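Local coordinates for protein globin (Chloroflexus aurantiacus, PDB 5D1V) that binds heme as a group II truncated hemoglobin and, as its family suggests, probably binds and carries oxygen in a thermophilic phototrophic bacterium, at residues Met73-Ala76 with Pro77-Ile80; Val108-Asn111 with Tyr112-Ala116. All blocks are in the same frame, centred on the assembly; numbering follows the deposited sequence.

Interaction 1 of 2, residues Met73-Ala76 with Pro77-Ile80. With HEM (protoporphyrin IX containing Fe), chain C.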
loop_
_atom_site.group_PDB
_atom_site.type_symbol
_atom_site.label_atom_id
_atom_site.label_comp_id
_atom_site.label_asym_id
_atom_site.label_seq_id
_atom_site.Cartn_x
_atom_site.Cartn_y
_atom_site.Cartn_z
ATOM N N MET A 73 17.142 -9.570 16.887
ATOM C CA MET A 73 18.510 -10.051 16.989
ATOM C C MET A 73 18.914 -10.777 15.698
ATOM O O MET A 73 20.031 -10.576 15.192
ATOM C CB MET A 73 18.666 -10.975 18.208
ATOM C CG MET A 73 20.017 -11.632 18.313
ATOM S SD MET A 73 19.999 -12.947 19.554
ATOM C CE MET A 73 19.649 -14.378 18.504
ATOM N N ARG A 74 18.012 -11.584 15.141
ATOM C CA ARG A 74 18.377 -12.389 13.983
ATOM C C ARG A 74 18.523 -11.545 12.740
ATOM O O ARG A 74 19.186 -11.969 11.791
ATOM C CB ARG A 74 17.352 -13.487 13.711
ATOM C CG ARG A 74 17.288 -14.601 14.722
ATOM C CD ARG A 74 16.278 -15.634 14.248
ATOM N NE ARG A 74 15.843 -16.528 15.309
ATOM C CZ ARG A 74 16.399 -17.699 15.573
ATOM N NH1 ARG A 74 17.424 -18.145 14.862
ATOM N NH2 ARG A 74 15.920 -18.426 16.551
ATOM N N HIS A 75 17.923 -10.354 12.728
ATOM C CA HIS A 75 18.003 -9.501 11.551
ATOM C C HIS A 75 19.154 -8.493 11.648
ATOM O O HIS A 75 19.403 -7.763 10.705
ATOM C CB HIS A 75 16.687 -8.759 11.310
ATOM C CG HIS A 75 15.600 -9.629 10.784
ATOM N ND1 HIS A 75 14.960 -10.583 11.560
ATOM C CD2 HIS A 75 15.043 -9.712 9.553
ATOM C CE1 HIS A 75 14.033 -11.182 10.821
ATOM N NE2 HIS A 75 14.084 -10.684 9.608
ATOM N N ALA A 76 19.874 -8.494 12.768
ATOM C CA ALA A 76 21.005 -7.585 12.953
ATOM C C ALA A 76 22.046 -7.669 11.816
ATOM O O ALA A 76 22.700 -6.662 11.513
ATOM C CB ALA A 76 21.684 -7.870 14.308
ATOM N N PRO A 77 22.256 -8.862 11.225
ATOM C CA PRO A 77 23.309 -8.904 10.181
ATOM C C PRO A 77 22.944 -8.189 8.881
ATOM O O PRO A 77 23.844 -7.978 8.050
ATOM C CB PRO A 77 23.501 -10.406 9.926
ATOM C CG PRO A 77 23.042 -11.059 11.161
ATOM C CD PRO A 77 21.876 -10.215 11.653
ATOM N N PHE A 78 21.677 -7.802 8.727
ATOM C CA PHE A 78 21.137 -7.223 7.487
ATOM C C PHE A 78 20.934 -5.720 7.672
ATOM O O PHE A 78 20.167 -5.310 8.546
ATOM C CB PHE A 78 19.810 -7.879 7.119
ATOM C CG PHE A 78 19.825 -9.359 7.281
ATOM C CD1 PHE A 78 20.849 -10.117 6.722
ATOM C CD2 PHE A 78 18.836 -10.012 8.009
ATOM C CE1 PHE A 78 20.896 -11.496 6.899
ATOM C CE2 PHE A 78 18.881 -11.379 8.185
ATOM C CZ PHE A 78 19.924 -12.127 7.635
ATOM N N PRO A 79 21.594 -4.891 6.850
ATOM C CA PRO A 79 21.309 -3.450 6.989
ATOM C C PRO A 79 19.889 -3.122 6.528
ATOM O O PRO A 79 19.583 -3.240 5.329
ATOM C CB PRO A 79 22.352 -2.787 6.087
ATOM C CG PRO A 79 23.446 -3.803 5.948
ATOM C CD PRO A 79 22.779 -5.140 6.007
ATOM N N ILE A 80 19.028 -2.748 7.470
ATOM C CA ILE A 80 17.605 -2.580 7.177
ATOM C C ILE A 80 17.216 -1.178 7.526
ATOM O O ILE A 80 17.229 -0.794 8.696
ATOM C CB ILE A 80 16.744 -3.569 7.942
ATOM C CG1 ILE A 80 17.073 -4.990 7.512
ATOM C CG2 ILE A 80 15.277 -3.290 7.690
ATOM C CD1 ILE A 80 16.366 -6.033 8.372
HETATM C CHA HEM C . 14.805 -14.237 8.201
HETATM C CHB HEM C . 10.454 -12.808 9.821
HETATM C CHC HEM C . 11.389 -8.292 8.230
HETATM C CHD HEM C . 15.097 -10.121 5.693
HETATM C C1A HEM C . 13.580 -14.234 8.817
HETATM C C2A HEM C . 13.022 -15.315 9.611
HETATM C C3A HEM C . 11.826 -14.914 10.065
HETATM C C4A HEM C . 11.589 -13.558 9.572
HETATM C CMA HEM C . 10.776 -15.654 10.949
HETATM C CAA HEM C . 13.736 -16.661 9.872
HETATM C CBA HEM C . 14.308 -16.584 11.297
HETATM C CGA HEM C . 15.180 -17.805 11.532
HETATM O O1A HEM C . 16.262 -17.917 10.908
HETATM O O2A HEM C . 14.808 -18.667 12.356
HETATM C C1B HEM C . 10.332 -11.453 9.547
HETATM C C2B HEM C . 9.243 -10.589 9.945
HETATM C C3B HEM C . 9.537 -9.343 9.508
HETATM C C4B HEM C . 10.778 -9.388 8.806
HETATM C CMB HEM C . 7.997 -11.062 10.733
HETATM C CAB HEM C . 8.756 -8.016 9.619
HETATM C CBB HEM C . 7.464 -8.057 9.945
HETATM C C1C HEM C . 12.462 -8.378 7.376
HETATM C C2C HEM C . 13.023 -7.297 6.579
HETATM C C3C HEM C . 14.059 -7.843 5.893
HETATM C C4C HEM C . 14.161 -9.248 6.202
HETATM C CMC HEM C . 12.505 -5.829 6.607
HETATM C CAC HEM C . 14.964 -7.162 4.866
HETATM C CBC HEM C . 14.398 -6.155 4.210
HETATM C C1D HEM C . 15.390 -11.371 6.188
HETATM C C2D HEM C . 16.528 -12.211 5.828
HETATM C C3D HEM C . 16.446 -13.349 6.543
HETATM C C4D HEM C . 15.251 -13.261 7.359
HETATM C CMD HEM C . 17.625 -11.820 4.826
HETATM C CAD HEM C . 17.407 -14.547 6.524
HETATM C CBD HEM C . 16.837 -15.580 5.563
HETATM C CGD HEM C . 17.686 -16.815 5.505
HETATM O O1D HEM C . 17.495 -17.596 4.538
HETATM O O2D HEM C . 18.552 -17.007 6.403
HETATM N NA HEM C . 12.682 -13.174 8.832
HETATM N NB HEM C . 11.251 -10.686 8.861
HETATM N NC HEM C . 13.199 -9.522 7.139
HETATM N ND HEM C . 14.651 -12.052 7.119
HETATM FE FE HEM C . 12.941 -11.349 7.942
HETATM O O HOH W 1 11.895 -12.106 6.211
#
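His75 and Phe78 meet round a type I beta turn, closed by a hydrogen bond from Phe78 N to His75 O at 3.0 Å, in the turn that follows helix 71-74 of this truncated globin, on the proximal side of the heme. From the His75 CB, which touches Ile80 CD1 at 4.0 Å, a chi1 of -73°, with CG anti to the carbonyl carbon, sets the ring against the heme. ND1 is hydrogen-bonded to Leu71 O, one helical turn back, which fixes the rotation of the ring and would probably strengthen the histidine as a ligand. CD2 and CE1 reach over the porphyrin nitrogens, and NE2 binds the heme iron at 2.1 Å; a water takes the other axial position. Phe78 turns its edge toward the imidazole face in an offset T-shaped pair, the planes 87° apart, while the heme methyl CMD sits over the centre of one Phe78 face and Pro77 CB lies off-centre over the opposite one. Arg74 stretches out extended from CG to NE, and heme propionate oxygen O2A lies off-centre over one face of its guanidinium, while NE and NH2 are hydrogen-bonded to Pro69 O and to the carbonyls of Arg66 and His68. Farther along the loop, Ile80 CD1 rests on heme C3C at 3.8 Å.

Interaction 2 of 2, residues Val108-Asn111 with Tyr112-Ala116. With HEM (protoporphyrin IX containing Fe), chain C.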
loop_
_atom_site.group_PDB
_atom_site.type_symbol
_atom_site.label_atom_id
_atom_site.label_comp_id
_atom_site.label_asym_id
_atom_site.label_seq_id
_atom_site.Cartn_x
_atom_site.Cartn_y
_atom_site.Cartn_z
ATOM N N VAL A 108 -5.552 -8.334 11.078
ATOM C CA VAL A 108 -4.721 -8.596 12.271
ATOM C C VAL A 108 -3.285 -8.872 11.830
ATOM O O VAL A 108 -2.336 -8.343 12.401
ATOM C CB VAL A 108 -5.263 -9.779 13.126
ATOM C CG1 VAL A 108 -4.308 -10.083 14.292
ATOM C CG2 VAL A 108 -6.689 -9.486 13.663
ATOM N N MET A 109 -3.137 -9.709 10.810
ATOM C CA MET A 109 -1.838 -10.062 10.266
ATOM C C MET A 109 -1.124 -8.820 9.711
ATOM O O MET A 109 0.050 -8.609 10.002
ATOM C CB MET A 109 -1.984 -11.122 9.183
ATOM C CG MET A 109 -2.528 -12.395 9.722
ATOM S SD MET A 109 -2.777 -13.697 8.491
ATOM C CE MET A 109 -1.128 -14.321 8.400
ATOM N N GLU A 110 -1.845 -7.995 8.962
ATOM C CA GLU A 110 -1.310 -6.724 8.455
ATOM C C GLU A 110 -0.847 -5.822 9.597
ATOM O O GLU A 110 0.263 -5.248 9.578
ATOM C CB GLU A 110 -2.358 -5.995 7.606
ATOM C CG GLU A 110 -1.996 -4.503 7.401
ATOM C CD GLU A 110 -2.757 -3.864 6.258
ATOM O OE1 GLU A 110 -3.602 -4.560 5.676
ATOM O OE2 GLU A 110 -2.525 -2.667 5.977
ATOM N N ASN A 111 -1.659 -5.734 10.637
ATOM C CA ASN A 111 -1.318 -4.864 11.753
ATOM C C ASN A 111 -0.000 -5.342 12.370
ATOM O O ASN A 111 0.892 -4.552 12.670
ATOM C CB ASN A 111 -2.408 -4.854 12.822
ATOM C CG ASN A 111 -3.763 -4.335 12.324
ATOM O OD1 ASN A 111 -3.850 -3.599 11.327
ATOM N ND2 ASN A 111 -4.821 -4.655 13.060
ATOM N N TYR A 112 0.117 -6.655 12.556
ATOM C CA TYR A 112 1.312 -7.209 13.148
ATOM C C TYR A 112 2.540 -6.919 12.246
ATOM O O TYR A 112 3.588 -6.454 12.723
ATOM C CB TYR A 112 1.168 -8.710 13.377
ATOM C CG TYR A 112 2.513 -9.341 13.625
ATOM C CD1 TYR A 112 3.172 -9.144 14.824
ATOM C CD2 TYR A 112 3.139 -10.077 12.636
ATOM C CE1 TYR A 112 4.429 -9.687 15.041
ATOM C CE2 TYR A 112 4.390 -10.629 12.839
ATOM C CZ TYR A 112 5.028 -10.433 14.042
ATOM O OH TYR A 112 6.288 -10.973 14.217
ATOM N N PHE A 113 2.397 -7.154 10.944
ATOM C CA PHE A 113 3.505 -6.982 10.007
ATOM C C PHE A 113 3.985 -5.528 9.946
ATOM O O PHE A 113 5.190 -5.263 9.837
ATOM C CB PHE A 113 3.091 -7.458 8.614
ATOM C CG PHE A 113 2.983 -8.954 8.477
ATOM C CD1 PHE A 113 3.921 -9.794 9.037
ATOM C CD2 PHE A 113 1.920 -9.515 7.785
ATOM C CE1 PHE A 113 3.820 -11.184 8.889
ATOM C CE2 PHE A 113 1.814 -10.891 7.638
ATOM C CZ PHE A 113 2.760 -11.719 8.190
ATOM N N ARG A 114 3.055 -4.587 9.999
ATOM C CA ARG A 114 3.419 -3.175 9.866
ATOM C C ARG A 114 4.260 -2.783 11.068
ATOM O O ARG A 114 5.252 -2.075 10.954
ATOM C CB ARG A 114 2.181 -2.277 9.743
ATOM C CG ARG A 114 1.501 -2.377 8.388
ATOM C CD ARG A 114 0.309 -1.429 8.247
ATOM N NE ARG A 114 -0.380 -1.531 6.963
ATOM C CZ ARG A 114 -0.004 -0.908 5.837
ATOM N NH1 ARG A 114 1.091 -0.150 5.806
ATOM N NH2 ARG A 114 -0.728 -1.069 4.741
ATOM N N HIS A 115 3.883 -3.276 12.234
ATOM C CA HIS A 115 4.633 -2.978 13.440
ATOM C C HIS A 115 5.996 -3.669 13.425
ATOM O O HIS A 115 7.018 -3.039 13.669
ATOM C CB HIS A 115 3.827 -3.416 14.663
ATOM C CG HIS A 115 4.423 -2.999 15.972
ATOM N ND1 HIS A 115 5.394 -3.725 16.621
ATOM C CD2 HIS A 115 4.153 -1.935 16.762
ATOM C CE1 HIS A 115 5.700 -3.123 17.761
ATOM N NE2 HIS A 115 4.962 -2.040 17.868
ATOM N N ALA A 116 5.999 -4.962 13.103
ATOM C CA ALA A 116 7.215 -5.775 13.128
ATOM C C ALA A 116 8.260 -5.274 12.114
ATOM O O ALA A 116 9.472 -5.236 12.416
ATOM C CB ALA A 116 6.866 -7.199 12.858
HETATM C CHA HEM C . 14.805 -14.237 8.201
HETATM C CHB HEM C . 10.454 -12.808 9.821
HETATM C CHC HEM C . 11.389 -8.292 8.230
HETATM C CHD HEM C . 15.097 -10.121 5.693
HETATM C C1A HEM C . 13.580 -14.234 8.817
HETATM C C2A HEM C . 13.022 -15.315 9.611
HETATM C C3A HEM C . 11.826 -14.914 10.065
HETATM C C4A HEM C . 11.589 -13.558 9.572
HETATM C CMA HEM C . 10.776 -15.654 10.949
HETATM C CAA HEM C . 13.736 -16.661 9.872
HETATM C CBA HEM C . 14.308 -16.584 11.297
HETATM C CGA HEM C . 15.180 -17.805 11.532
HETATM O O1A HEM C . 16.262 -17.917 10.908
HETATM O O2A HEM C . 14.808 -18.667 12.356
HETATM C C1B HEM C . 10.332 -11.453 9.547
HETATM C C2B HEM C . 9.243 -10.589 9.945
HETATM C C3B HEM C . 9.537 -9.343 9.508
HETATM C C4B HEM C . 10.778 -9.388 8.806
HETATM C CMB HEM C . 7.997 -11.062 10.733
HETATM C CAB HEM C . 8.756 -8.016 9.619
HETATM C CBB HEM C . 7.464 -8.057 9.945
HETATM C C1C HEM C . 12.462 -8.378 7.376
HETATM C C2C HEM C . 13.023 -7.297 6.579
HETATM C C3C HEM C . 14.059 -7.843 5.893
HETATM C C4C HEM C . 14.161 -9.248 6.202
HETATM C CMC HEM C . 12.505 -5.829 6.607
HETATM C CAC HEM C . 14.964 -7.162 4.866
HETATM C CBC HEM C . 14.398 -6.155 4.210
HETATM C C1D HEM C . 15.390 -11.371 6.188
HETATM C C2D HEM C . 16.528 -12.211 5.828
HETATM C C3D HEM C . 16.446 -13.349 6.543
HETATM C C4D HEM C . 15.251 -13.261 7.359
HETATM C CMD HEM C . 17.625 -11.820 4.826
HETATM C CAD HEM C . 17.407 -14.547 6.524
HETATM C CBD HEM C . 16.837 -15.580 5.563
HETATM C CGD HEM C . 17.686 -16.815 5.505
HETATM O O1D HEM C . 17.495 -17.596 4.538
HETATM O O2D HEM C . 18.552 -17.007 6.403
HETATM N NA HEM C . 12.682 -13.174 8.832
HETATM N NB HEM C . 11.251 -10.686 8.861
HETATM N NC HEM C . 13.199 -9.522 7.139
HETATM N ND HEM C . 14.651 -12.052 7.119
HETATM FE FE HEM C . 12.941 -11.349 7.942
HETATM O O HOH W 1 11.895 -12.106 6.211
#
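The backbone from Val108 to Ala116 is regular alpha helix, in which Tyr112 N, Phe113 N, Arg114 N and His115 N bond to the carbonyls four residues earlier, among them Phe113 N to Met109 O at 2.9 Å. On one side of the helix Glu110 and Arg114 lie side by side and point the same way, forming an i to i+4 salt bridge. Glu110 OE2 takes both bonds: Arg114 NE meets its anti lone pair at 2.6 Å, and Arg114 NH2 approaches from above the carboxylate plane at 2.7 Å. The oxygen lies in the guanidinium plane, although the two flat groups are turned 38° apart. Glu110 reaches this position with CG anti to its own backbone N (chi1 163°) and the chain extended beyond. NH2 also bonds Ala29 O of the second subunit, so Arg114 also takes part in the subunit contact. A leucine in place of Arg114 would probably leave the Glu110 carboxylate without its charged mate and the Ala29 carbonyl of that subunit without this donor. Met109 and Phe113 are buried: Met109 CB touches Phe113 CE2 at 4.1 Å, and both side chains pack on Leu96 of helix 82-98. Heme CBB comes to the edge of the Phe113 ring. Tyr112, stacked with Tyr55, brings OH to 3.9 Å from heme methyl CMB, and Ala116 CB lies off-centre over one face of its ring. One helix thus carries a salt bridge whose arginine also bonds the second subunit, and Tyr112, Phe113 and Ala116 lining the heme pocket, its place in the globin fold being that of helix H.

How the interactions relate
The heme joins the two contacts, which do not touch each other: their centres lie 19 Å apart and their nearest atoms about 8 Å. Interaction 1 supplies the proximal iron ligand and covers the pyrrole D methyl and the pyrrole C side of the macrocycle, whereas interaction 2 reaches the methyl and vinyl of pyrrole B from helix 105-119. Between their nearest side-chain atoms, Tyr112 and the iron ligand His75 are about 8 Å apart. Along the chain, residues 73-80 come first, and helix 82-98 lies between them and residues 108-116. The Phe113 side chain comes within about 4 Å of that of heme-binding Trp88.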